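MW1564 protein (Staphylococcus aureus, PDB 3NTV) probably transfers a methyl group from S-adenosylmethionine to a hydroxyl of an acceptor such as caffeoyl-CoA, as a putative Rossmann-fold O-methyltransferase. Local coordinates at residues K64-I67 with R68-N71; Y118-E121 with N122-R125. One frame throughout, in Å; residues are numbered along the deposited sequence.

Contact 1. Residues K64-I67 with R68-N71; sequences KQLI and RMNN
Arg-68 reaches back over Lys-64 in the last turns of helix 57-70, which closes in a Schellman motif with Asn-71 at positive phi. The arginine chain runs extended from CG to NE, so that one face of its guanidinium lies over the carbonyl oxygen of Lys-64, while the same carbonyl accepts a hydrogen bond from the backbone N of Arg-68. The two cationic ends stay apart, NZ of Lys-64 standing 4.6 Å from NH2 of Arg-68. Water 1 lies in the guanidinium plane, 2.9 Å from Arg-68 NH2, and takes a weak bond from Lys-64 NZ, whose stronger partner is Gln-88. On another side of the helix, Leu-66 CD2 meets the selenium of Met-69, a selenomethionine, at 4.3 Å. Met-69 packs on Asn-70 of the second subunit, and Asn-70 on Met-69 of the second subunit, which places this helix end at the dimer interface. The carbonyl of Leu-66 is gripped twice by one residue. Asn-70 sets CG beside its own backbone N (chi1 -71°), and the amide turns back on the helix. Its backbone N and its ND2 approach Leu-66 O from opposite faces of the carbonyl plane, ND2 at 2.9 Å with an N-H...O angle of 164°.

Contact 2. Residues Y118-E121 with N122-R125; sequences YHFE and NQVR
The carbonyl oxygen of Phe-120 receives two successive backbone N-H groups, from Gln-123 and Val-124, and so holds together the turn that leads into strand 124-128. The two bonds differ in direction although both measure 3.0 Å from their donor N to Phe-120 O. Val-124 N lies nearly along the C=O axis, with a C=O...N angle of 170°, whereas Gln-123 N stands above the carbonyl plane and off the lone pairs. Beside this bond Val-124 CG2 approaches Phe-120 CB at 4.3 Å, a loose apolar touch that the helices 84-90 and 105-117 extend: Phe-120 packs on Met-87 and Leu-115, Val-124 on Ser-86 and Leu-115. The turn belongs to a Rossmann-like methyltransferase fold, where it joins helix 105-117 to an outermost strand of the sheet. His-119, at positive phi, is the C-prime residue of the Schellman motif ending that helix. At the edge of the Phe-120 ring, near CD1, sits the side-chain amide of Gln-123, its plane turned 51° from that of the ring. On the more exposed flank Asn-122 places CG between its backbone N and carbonyl carbon (chi1 59°), which brings OD1 round toward the preceding loop. There water 2 donates to both sides, lying 2.7 Å from Asn-122 OD1 and 2.6 Å from His-119 O.

In the fold
Both contacts sit at a helix end closed by a Schellman motif, that of helix 57-70 in contact 1 and that of helix 105-117 in contact 2. They come in series along the chain; contact 1 precedes strand 74-78, and contact 2 runs into strand 124-128, with strand 97-102 lying between these two parallel strands in the sheet. Their centres are 20 Å apart and their nearest atoms about 9 Å, with no touch. Contact 1 faces the second subunit, whereas no other chain of the assembly touches contact 2. Helix 84-90 lies near both, giving Gln-88 to Lys-64 and Met-87 to Phe-120.

Contact 1. Residues K64-I67 with R68-N71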
loop_
_atom_site.group_PDB
_atom_site.type_symbol
_atom_site.label_atom_id
_atom_site.label_comp_id
_atom_site.label_asym_id
_atom_site.label_seq_id
_atom_site.Cartn_x
_atom_site.Cartn_y
_atom_site.Cartn_z
ATOM N N LYS A 64 -4.846 -6.535 -4.580
ATOM C CA LYS A 64 -5.595 -6.525 -5.840
ATOM C C LYS A 64 -5.153 -5.300 -6.671
ATOM O O LYS A 64 -4.990 -5.415 -7.875
ATOM C CB LYS A 64 -7.097 -6.495 -5.560
ATOM C CG LYS A 64 -7.579 -7.815 -4.944
ATOM C CD LYS A 64 -9.083 -7.859 -4.747
ATOM C CE LYS A 64 -9.877 -8.049 -6.021
ATOM N NZ LYS A 64 -11.333 -8.174 -5.691
ATOM N N GLN A 65 -4.938 -4.130 -6.018
ATOM C CA GLN A 65 -4.485 -2.927 -6.701
ATOM C C GLN A 65 -3.064 -3.129 -7.264
ATOM O O GLN A 65 -2.772 -2.690 -8.365
ATOM C CB GLN A 65 -4.552 -1.723 -5.736
ATOM C CG GLN A 65 -4.538 -0.376 -6.430
ATOM C CD GLN A 65 -5.918 0.128 -6.815
ATOM O OE1 GLN A 65 -6.343 1.205 -6.399
ATOM N NE2 GLN A 65 -6.637 -0.609 -7.646
ATOM N N LEU A 66 -2.193 -3.823 -6.504
ATOM C CA LEU A 66 -0.816 -4.097 -6.948
ATOM C C LEU A 66 -0.847 -5.015 -8.174
ATOM O O LEU A 66 -0.070 -4.816 -9.099
ATOM C CB LEU A 66 -0.006 -4.743 -5.806
ATOM C CG LEU A 66 0.182 -3.883 -4.542
ATOM C CD1 LEU A 66 0.930 -4.643 -3.460
ATOM C CD2 LEU A 66 0.889 -2.620 -4.854
ATOM N N ILE A 67 -1.767 -5.997 -8.196
ATOM C CA ILE A 67 -1.936 -6.906 -9.329
ATOM C C ILE A 67 -2.317 -6.077 -10.576
ATOM O O ILE A 67 -1.727 -6.248 -11.637
ATOM C CB ILE A 67 -2.996 -7.989 -8.982
ATOM C CG1 ILE A 67 -2.397 -9.037 -8.041
ATOM C CG2 ILE A 67 -3.575 -8.664 -10.257
ATOM C CD1 ILE A 67 -3.452 -9.855 -7.277
ATOM N N ARG A 68 -3.265 -5.148 -10.422
ATOM C CA ARG A 68 -3.686 -4.273 -11.521
ATOM C C ARG A 68 -2.535 -3.407 -12.054
ATOM O O ARG A 68 -2.309 -3.385 -13.262
ATOM C CB ARG A 68 -4.837 -3.369 -11.069
ATOM C CG ARG A 68 -6.123 -4.133 -10.758
ATOM C CD ARG A 68 -7.257 -3.165 -10.441
ATOM N NE ARG A 68 -8.418 -3.885 -9.929
ATOM C CZ ARG A 68 -8.768 -3.980 -8.650
ATOM N NH1 ARG A 68 -8.107 -3.297 -7.715
ATOM N NH2 ARG A 68 -9.805 -4.723 -8.298
HETATM N N MSE A 69 -1.805 -2.703 -11.160
HETATM C CA MSE A 69 -0.705 -1.812 -11.543
HETATM C C MSE A 69 0.432 -2.532 -12.247
HETATM O O MSE A 69 1.023 -1.986 -13.173
HETATM C CB MSE A 69 -0.088 -1.189 -10.289
HETATM C CG MSE A 69 -0.949 -0.193 -9.601
HETATM SE SE MSE A 69 -0.003 0.241 -7.971
HETATM C CE MSE A 69 1.629 0.340 -8.544
ATOM N N ASN A 70 0.768 -3.739 -11.768
ATOM C CA ASN A 70 1.892 -4.497 -12.311
ATOM C C ASN A 70 1.509 -5.487 -13.405
ATOM O O ASN A 70 2.404 -6.202 -13.884
ATOM C CB ASN A 70 2.584 -5.257 -11.197
ATOM C CG ASN A 70 3.325 -4.363 -10.278
ATOM O OD1 ASN A 70 4.448 -3.938 -10.549
ATOM N ND2 ASN A 70 2.673 -4.042 -9.192
ATOM N N ASN A 71 0.197 -5.547 -13.788
ATOM C CA ASN A 71 -0.336 -6.469 -14.804
ATOM C C ASN A 71 0.071 -7.894 -14.445
ATOM O O ASN A 71 0.544 -8.664 -15.293
ATOM C CB ASN A 71 0.113 -6.073 -16.226
ATOM C CG ASN A 71 -0.512 -4.787 -16.698
ATOM O OD1 ASN A 71 -1.719 -4.706 -16.943
ATOM N ND2 ASN A 71 0.296 -3.751 -16.829
HETATM O O HOH W 1 -10.997 -4.759 -5.702
#

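Contact 2. Residues Y118-E121 with N122-R125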
loop_
_atom_site.group_PDB
_atom_site.type_symbol
_atom_site.label_atom_id
_atom_site.label_comp_id
_atom_site.label_asym_id
_atom_site.label_seq_id
_atom_site.Cartn_x
_atom_site.Cartn_y
_atom_site.Cartn_z
ATOM N N TYR A 118 -17.613 -21.704 -7.068
ATOM C CA TYR A 118 -17.452 -20.398 -7.705
ATOM C C TYR A 118 -16.831 -20.419 -9.100
ATOM O O TYR A 118 -16.615 -19.361 -9.702
ATOM C CB TYR A 118 -16.773 -19.407 -6.735
ATOM C CG TYR A 118 -17.587 -19.187 -5.473
ATOM C CD1 TYR A 118 -18.619 -18.254 -5.440
ATOM C CD2 TYR A 118 -17.387 -19.974 -4.346
ATOM C CE1 TYR A 118 -19.390 -18.067 -4.292
ATOM C CE2 TYR A 118 -18.158 -19.805 -3.194
ATOM C CZ TYR A 118 -19.170 -18.862 -3.179
ATOM O OH TYR A 118 -19.929 -18.693 -2.044
ATOM N N HIS A 119 -16.614 -21.628 -9.660
ATOM C CA HIS A 119 -16.152 -21.811 -11.046
ATOM C C HIS A 119 -14.757 -21.237 -11.318
ATOM O O HIS A 119 -14.546 -20.615 -12.347
ATOM C CB HIS A 119 -17.208 -21.253 -12.053
ATOM C CG HIS A 119 -18.608 -21.695 -11.720
ATOM N ND1 HIS A 119 -18.983 -23.019 -11.813
ATOM C CD2 HIS A 119 -19.659 -20.974 -11.257
ATOM C CE1 HIS A 119 -20.253 -23.068 -11.426
ATOM N NE2 HIS A 119 -20.706 -21.861 -11.082
ATOM N N PHE A 120 -13.807 -21.463 -10.392
ATOM C CA PHE A 120 -12.441 -20.975 -10.565
ATOM C C PHE A 120 -11.419 -22.087 -10.773
ATOM O O PHE A 120 -10.238 -21.778 -10.756
ATOM C CB PHE A 120 -12.018 -20.102 -9.373
ATOM C CG PHE A 120 -12.611 -18.718 -9.403
ATOM C CD1 PHE A 120 -12.173 -17.777 -10.331
ATOM C CD2 PHE A 120 -13.595 -18.349 -8.492
ATOM C CE1 PHE A 120 -12.700 -16.479 -10.334
ATOM C CE2 PHE A 120 -14.107 -17.049 -8.484
ATOM C CZ PHE A 120 -13.668 -16.134 -9.412
ATOM N N GLU A 121 -11.853 -23.355 -11.018
ATOM C CA GLU A 121 -10.915 -24.481 -11.148
ATOM C C GLU A 121 -9.950 -24.409 -12.331
ATOM O O GLU A 121 -8.901 -25.061 -12.281
ATOM C CB GLU A 121 -11.623 -25.845 -11.127
ATOM C CG GLU A 121 -12.360 -26.167 -9.838
ATOM C CD GLU A 121 -13.386 -27.274 -10.030
ATOM O OE1 GLU A 121 -14.202 -27.170 -10.972
ATOM O OE2 GLU A 121 -13.359 -28.259 -9.258
ATOM N N ASN A 122 -10.264 -23.601 -13.362
ATOM C CA ASN A 122 -9.363 -23.416 -14.493
ATOM C C ASN A 122 -8.289 -22.363 -14.186
ATOM O O ASN A 122 -7.237 -22.375 -14.815
ATOM C CB ASN A 122 -10.155 -23.003 -15.754
ATOM C CG ASN A 122 -10.953 -21.736 -15.610
ATOM O OD1 ASN A 122 -11.627 -21.506 -14.595
ATOM N ND2 ASN A 122 -11.001 -20.951 -16.688
ATOM N N GLN A 123 -8.566 -21.421 -13.262
ATOM C CA GLN A 123 -7.596 -20.376 -12.963
ATOM C C GLN A 123 -6.738 -20.678 -11.743
ATOM O O GLN A 123 -5.645 -20.108 -11.625
ATOM C CB GLN A 123 -8.309 -19.040 -12.707
ATOM C CG GLN A 123 -8.907 -18.446 -13.980
ATOM C CD GLN A 123 -9.396 -17.051 -13.726
ATOM O OE1 GLN A 123 -8.613 -16.085 -13.605
ATOM N NE2 GLN A 123 -10.691 -16.916 -13.617
ATOM N N VAL A 124 -7.244 -21.505 -10.808
ATOM C CA VAL A 124 -6.530 -21.793 -9.561
ATOM C C VAL A 124 -6.139 -23.263 -9.464
ATOM O O VAL A 124 -6.987 -24.141 -9.621
ATOM C CB VAL A 124 -7.355 -21.359 -8.311
ATOM C CG1 VAL A 124 -6.595 -21.615 -6.994
ATOM C CG2 VAL A 124 -7.807 -19.903 -8.422
ATOM N N ARG A 125 -4.869 -23.511 -9.136
ATOM C CA ARG A 125 -4.319 -24.854 -8.958
ATOM C C ARG A 125 -3.942 -25.004 -7.486
ATOM O O ARG A 125 -3.179 -24.186 -6.966
ATOM C CB ARG A 125 -3.076 -24.980 -9.875
ATOM C CG ARG A 125 -2.125 -26.127 -9.605
ATOM C CD ARG A 125 -1.080 -26.225 -10.713
ATOM N NE ARG A 125 -0.004 -25.223 -10.617
ATOM C CZ ARG A 125 1.153 -25.347 -11.260
ATOM N NH1 ARG A 125 1.388 -26.412 -12.015
ATOM N NH2 ARG A 125 2.087 -24.413 -11.143
HETATM O O HOH W 2 -12.798 -19.223 -13.755
#